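Local coordinates for hypothetical protein PH1918 (Pyrococcus horikoshii, PDB 2D16) that is of unknown function but belongs to the adenosine-specific kinase family and probably acts on an adenosine nucleotide, perhaps as an AMP-protein transferase, at residues V75-F83 with V118-V129. Residues are numbered along the deposited sequence; the frame is centred on the assembly and turned at random.
Sequences VKIGAGHVF and VIVAETELGRAV
R127 reaches from a β-hairpin to the C-terminal end of helix 64-77 and bonds two consecutive carbonyls there. Its NE donates to I77 O at 2.8 Å, nearly straight at 161°. That donor sits above the carbonyl plane, while the oxygen lies in the guanidinium plane. NH2 adds a weak bond to K76 O at 3.1 Å. The bend at chi3 (72°) turns the guanidinium back over V120, whose CG1 lies against one face near its rim. NH1, turned away from the helix, forms a salt bridge with E122 OE1 (2.9 Å). NH2 also pairs with E5 on strand 3-8. A positive charge at this helix end probably suits the helix dipole. Without the guanidinium, as with an alanine here, the carbonyls of K76 and I77 would probably lose these donors and E122 and E5 this cationic partner.

Beside this polar grip is a small apolar core. I77 CG2 meets V129 CG2 at 3.8 Å and its CD1 lies by V118 CG2. V82 CG2 packs on the same V129 methyl. Next to it the backbones come close: A79 CB touches R127 O at 3.3 Å, and two waters bridge G80 and R127, one accepting from both N atoms and one donating to both O atoms.

G78 leaves the helix with positive phi, and a type II turn from A79 to V82 leads into strand 82-88. The contact thus joins this helix-to-strand connection of the five-stranded sheet to hairpin 116-134 of the three-stranded sheet.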
ATOM      1  N   VAL A  75     -10.428 -10.917  57.022  1.00 21.25           N
ATOM      2  CA  VAL A  75     -11.210 -11.190  58.225  1.00 22.53           C
ATOM      3  C   VAL A  75     -10.359 -11.019  59.488  1.00 23.13           C
ATOM      4  O   VAL A  75     -10.875 -10.661  60.549  1.00 23.50           O
ATOM      5  CB  VAL A  75     -11.851 -12.614  58.186  1.00 21.62           C
ATOM      6  CG1 VAL A  75     -10.820 -13.676  58.471  1.00 21.75           C
ATOM      7  CG2 VAL A  75     -13.001 -12.687  59.181  1.00 22.52           C
ATOM      8  N   LYS A  76      -9.057 -11.259  59.364  1.00 23.35           N
ATOM      9  CA  LYS A  76      -8.159 -11.100  60.496  1.00 24.38           C
ATOM     10  C   LYS A  76      -8.053  -9.606  60.795  1.00 23.48           C
ATOM     11  O   LYS A  76      -8.130  -9.191  61.947  1.00 23.30           O
ATOM     12  CB  LYS A  76      -6.776 -11.676  60.181  1.00 26.96           C
ATOM     13  CG  LYS A  76      -5.829 -11.666  61.374  1.00 31.86           C
ATOM     14  CD  LYS A  76      -6.444 -12.389  62.571  1.00 35.11           C
ATOM     15  CE  LYS A  76      -5.548 -12.308  63.798  1.00 38.33           C
ATOM     16  NZ  LYS A  76      -4.207 -12.902  63.541  1.00 40.46           N
ATOM     17  N   ILE A  77      -7.885  -8.801  59.750  1.00 22.89           N
ATOM     18  CA  ILE A  77      -7.805  -7.354  59.920  1.00 22.16           C
ATOM     19  C   ILE A  77      -9.135  -6.899  60.523  1.00 21.81           C
ATOM     20  O   ILE A  77      -9.168  -6.055  61.419  1.00 22.65           O
ATOM     21  CB  ILE A  77      -7.552  -6.656  58.567  1.00 22.60           C
ATOM     22  CG1 ILE A  77      -6.120  -6.955  58.107  1.00 22.71           C
ATOM     23  CG2 ILE A  77      -7.795  -5.154  58.691  1.00 22.31           C
ATOM     24  CD1 ILE A  77      -5.811  -6.511  56.693  1.00 24.05           C
ATOM     25  N   GLY A  78     -10.221  -7.473  60.018  1.00 22.34           N
ATOM     26  CA  GLY A  78     -11.553  -7.181  60.524  1.00 22.45           C
ATOM     27  C   GLY A  78     -12.180  -5.817  60.312  1.00 23.28           C
ATOM     28  O   GLY A  78     -13.388  -5.729  60.094  1.00 23.89           O
ATOM     29  N   ALA A  79     -11.380  -4.759  60.383  1.00 21.91           N
ATOM     30  CA  ALA A  79     -11.887  -3.397  60.225  1.00 21.64           C
ATOM     31  C   ALA A  79     -12.925  -3.237  59.114  1.00 20.98           C
ATOM     32  O   ALA A  79     -12.709  -3.655  57.976  1.00 22.08           O
ATOM     33  CB  ALA A  79     -10.725  -2.436  59.992  1.00 20.69           C
ATOM     34  N   GLY A  80     -14.049  -2.616  59.456  1.00 19.94           N
ATOM     35  CA  GLY A  80     -15.107  -2.408  58.486  1.00 19.97           C
ATOM     36  C   GLY A  80     -14.680  -1.580  57.286  1.00 19.26           C
ATOM     37  O   GLY A  80     -13.915  -0.622  57.417  1.00 19.14           O
ATOM     38  N   HIS A  81     -15.184  -1.966  56.119  1.00 18.95           N
ATOM     39  CA  HIS A  81     -14.946  -1.299  54.826  1.00 18.52           C
ATOM     40  C   HIS A  81     -13.479  -1.377  54.337  1.00 19.47           C
ATOM     41  O   HIS A  81     -13.087  -0.750  53.362  1.00 19.39           O
ATOM     42  CB  HIS A  81     -15.369   0.164  54.962  1.00 18.96           C
ATOM     43  CG  HIS A  81     -16.838   0.296  54.653  1.00 19.89           C
ATOM     44  ND1 HIS A  81     -17.590   1.352  55.053  1.00 20.13           N
ATOM     45  CD2 HIS A  81     -17.649  -0.572  53.914  1.00 19.75           C
ATOM     46  CE1 HIS A  81     -18.824   1.125  54.561  1.00 22.09           C
ATOM     47  NE2 HIS A  81     -18.888  -0.019  53.875  1.00 21.09           N
ATOM     48  N   VAL A  82     -12.646  -2.171  55.000  1.00 19.95           N
ATOM     49  CA  VAL A  82     -11.273  -2.342  54.547  1.00 19.92           C
ATOM     50  C   VAL A  82     -11.290  -3.429  53.477  1.00 20.43           C
ATOM     51  O   VAL A  82     -12.050  -4.397  53.578  1.00 19.81           O
ATOM     52  CB  VAL A  82     -10.344  -2.795  55.704  1.00 20.09           C
ATOM     53  CG1 VAL A  82      -9.016  -3.304  55.149  1.00 20.05           C
ATOM     54  CG2 VAL A  82     -10.099  -1.635  56.661  1.00 19.70           C
ATOM     55  N   PHE A  83     -10.485  -3.262  52.434  1.00 19.08           N
ATOM     56  CA  PHE A  83     -10.420  -4.282  51.403  1.00 19.80           C
ATOM     57  C   PHE A  83      -8.979  -4.723  51.216  1.00 19.77           C
ATOM     58  O   PHE A  83      -8.040  -3.942  51.409  1.00 19.19           O
ATOM     59  CB  PHE A  83     -11.046  -3.797  50.077  1.00 19.99           C
ATOM     60  CG  PHE A  83     -10.354  -2.615  49.439  1.00 19.05           C
ATOM     61  CD1 PHE A  83      -9.261  -2.797  48.594  1.00 20.02           C
ATOM     62  CD2 PHE A  83     -10.837  -1.324  49.638  1.00 19.15           C
ATOM     63  CE1 PHE A  83      -8.659  -1.711  47.948  1.00 19.94           C
ATOM     64  CE2 PHE A  83     -10.244  -0.228  48.999  1.00 18.54           C
ATOM     65  CZ  PHE A  83      -9.153  -0.422  48.150  1.00 19.49           C
ATOM     66  N   VAL A 118      -0.055  -5.018  58.864  1.00 19.02           N
ATOM     67  CA  VAL A 118      -1.132  -4.047  59.001  1.00 19.57           C
ATOM     68  C   VAL A 118      -1.282  -3.807  60.500  1.00 19.38           C
ATOM     69  O   VAL A 118      -1.470  -4.753  61.273  1.00 21.45           O
ATOM     70  CB  VAL A 118      -2.475  -4.585  58.405  1.00 17.34           C
ATOM     71  CG1 VAL A 118      -3.614  -3.587  58.674  1.00 17.99           C
ATOM     72  CG2 VAL A 118      -2.325  -4.798  56.898  1.00 20.09           C
ATOM     73  N   ILE A 119      -1.164  -2.552  60.924  1.00 19.61           N
ATOM     74  CA  ILE A 119      -1.302  -2.227  62.335  1.00 19.73           C
ATOM     75  C   ILE A 119      -2.760  -1.862  62.571  1.00 20.85           C
ATOM     76  O   ILE A 119      -3.292  -0.945  61.946  1.00 20.82           O
ATOM     77  CB  ILE A 119      -0.394  -1.050  62.738  1.00 21.05           C
ATOM     78  CG1 ILE A 119       1.061  -1.378  62.378  1.00 21.47           C
ATOM     79  CG2 ILE A 119      -0.520  -0.790  64.239  1.00 20.58           C
ATOM     80  CD1 ILE A 119       2.057  -0.302  62.772  1.00 23.57           C
ATOM     81  N   VAL A 120      -3.398  -2.596  63.475  1.00 20.30           N
ATOM     82  CA  VAL A 120      -4.807  -2.399  63.771  1.00 20.89           C
ATOM     83  C   VAL A 120      -5.078  -1.996  65.212  1.00 21.71           C
ATOM     84  O   VAL A 120      -4.478  -2.531  66.143  1.00 21.94           O
ATOM     85  CB  VAL A 120      -5.598  -3.696  63.464  1.00 22.29           C
ATOM     86  CG1 VAL A 120      -7.066  -3.531  63.858  1.00 21.14           C
ATOM     87  CG2 VAL A 120      -5.473  -4.042  61.986  1.00 22.86           C
ATOM     88  N   ALA A 121      -5.987  -1.040  65.385  1.00 21.63           N
ATOM     89  CA  ALA A 121      -6.380  -0.580  66.710  1.00 22.11           C
ATOM     90  C   ALA A 121      -7.819  -1.036  66.920  1.00 23.25           C
ATOM     91  O   ALA A 121      -8.638  -0.926  66.010  1.00 24.26           O
ATOM     92  CB  ALA A 121      -6.300   0.937  66.788  1.00 21.65           C
ATOM     93  N   GLU A 122      -8.127  -1.565  68.098  1.00 22.55           N
ATOM     94  CA  GLU A 122      -9.490  -1.996  68.369  1.00 22.41           C
ATOM     95  C   GLU A 122     -10.090  -1.239  69.545  1.00 22.65           C
ATOM     96  O   GLU A 122      -9.452  -1.075  70.589  1.00 21.78           O
ATOM     97  CB  GLU A 122      -9.563  -3.511  68.634  1.00 24.90           C
ATOM     98  CG  GLU A 122     -10.984  -3.981  68.959  1.00 26.71           C
ATOM     99  CD  GLU A 122     -11.214  -5.471  68.747  1.00 30.78           C
ATOM    100  OE1 GLU A 122     -10.252  -6.203  68.430  1.00 30.07           O
ATOM    101  OE2 GLU A 122     -12.377  -5.909  68.902  1.00 33.11           O
ATOM    102  N   THR A 123     -11.312  -0.757  69.350  1.00 20.33           N
ATOM    103  CA  THR A 123     -12.035  -0.026  70.381  1.00 21.37           C
ATOM    104  C   THR A 123     -13.230  -0.884  70.771  1.00 21.71           C
ATOM    105  O   THR A 123     -13.367  -2.013  70.295  1.00 22.00           O
ATOM    106  CB  THR A 123     -12.565   1.319  69.856  1.00 20.89           C
ATOM    107  OG1 THR A 123     -13.621   1.081  68.917  1.00 19.56           O
ATOM    108  CG2 THR A 123     -11.445   2.101  69.163  1.00 22.20           C
ATOM    109  N   GLU A 124     -14.100  -0.346  71.620  1.00 22.63           N
ATOM    110  CA  GLU A 124     -15.280  -1.090  72.047  1.00 23.82           C
ATOM    111  C   GLU A 124     -16.267  -1.274  70.896  1.00 24.26           C
ATOM    112  O   GLU A 124     -17.136  -2.145  70.949  1.00 24.67           O
ATOM    113  CB  GLU A 124     -15.970  -0.379  73.216  1.00 23.51           C
ATOM    114  CG  GLU A 124     -15.113  -0.282  74.469  1.00 24.99           C
ATOM    115  CD  GLU A 124     -14.342   1.024  74.565  1.00 26.43           C
ATOM    116  OE1 GLU A 124     -13.883   1.531  73.517  1.00 25.82           O
ATOM    117  OE2 GLU A 124     -14.183   1.533  75.695  1.00 25.63           O
ATOM    118  N   LEU A 125     -16.131  -0.455  69.856  1.00 22.50           N
ATOM    119  CA  LEU A 125     -17.018  -0.543  68.698  1.00 22.61           C
ATOM    120  C   LEU A 125     -16.499  -1.506  67.643  1.00 22.77           C
ATOM    121  O   LEU A 125     -17.199  -2.432  67.238  1.00 23.58           O
ATOM    122  CB  LEU A 125     -17.210   0.835  68.052  1.00 23.05           C
ATOM    123  CG  LEU A 125     -17.898   0.820  66.677  1.00 23.20           C
ATOM    124  CD1 LEU A 125     -19.324   0.288  66.812  1.00 25.33           C
ATOM    125  CD2 LEU A 125     -17.908   2.221  66.084  1.00 25.53           C
ATOM    126  N   GLY A 126     -15.270  -1.281  67.189  1.00 23.07           N
ATOM    127  CA  GLY A 126     -14.713  -2.140  66.165  1.00 21.54           C
ATOM    128  C   GLY A 126     -13.220  -1.976  65.975  1.00 20.94           C
ATOM    129  O   GLY A 126     -12.497  -1.611  66.904  1.00 20.45           O
ATOM    130  N   ARG A 127     -12.761  -2.237  64.758  1.00 20.88           N
ATOM    131  CA  ARG A 127     -11.340  -2.150  64.450  1.00 20.19           C
ATOM    132  C   ARG A 127     -11.014  -1.111  63.383  1.00 19.11           C
ATOM    133  O   ARG A 127     -11.849  -0.765  62.545  1.00 18.30           O
ATOM    134  CB  ARG A 127     -10.832  -3.539  64.039  1.00 20.88           C
ATOM    135  CG  ARG A 127     -10.830  -4.530  65.209  1.00 21.79           C
ATOM    136  CD  ARG A 127     -10.846  -5.988  64.758  1.00 22.16           C
ATOM    137  NE  ARG A 127      -9.582  -6.450  64.185  1.00 23.70           N
ATOM    138  CZ  ARG A 127      -8.511  -6.801  64.892  1.00 25.15           C
ATOM    139  NH1 ARG A 127      -8.531  -6.745  66.217  1.00 26.06           N
ATOM    140  NH2 ARG A 127      -7.421  -7.236  64.268  1.00 23.68           N
ATOM    141  N   ALA A 128      -9.783  -0.612  63.432  1.00 20.53           N
ATOM    142  CA  ALA A 128      -9.334   0.404  62.492  1.00 19.55           C
ATOM    143  C   ALA A 128      -7.886   0.172  62.085  1.00 19.28           C
ATOM    144  O   ALA A 128      -7.049  -0.175  62.912  1.00 20.67           O
ATOM    145  CB  ALA A 128      -9.468   1.780  63.129  1.00 20.92           C
ATOM    146  N   VAL A 129      -7.595   0.352  60.801  1.00 19.23           N
ATOM    147  CA  VAL A 129      -6.226   0.199  60.325  1.00 18.98           C
ATOM    148  C   VAL A 129      -5.560   1.544  60.594  1.00 19.26           C
ATOM    149  O   VAL A 129      -5.984   2.562  60.046  1.00 21.73           O
ATOM    150  CB  VAL A 129      -6.183  -0.082  58.807  1.00 19.48           C
ATOM    151  CG1 VAL A 129      -4.748   0.008  58.299  1.00 20.57           C
ATOM    152  CG2 VAL A 129      -6.769  -1.461  58.511  1.00 19.60           C
TER
HETATM  153  O   HOH W   1     -14.354  -1.956  62.216  1.00 20.90           O
HETATM  154  O   HOH W   2     -12.944   0.492  59.808  1.00 22.40           O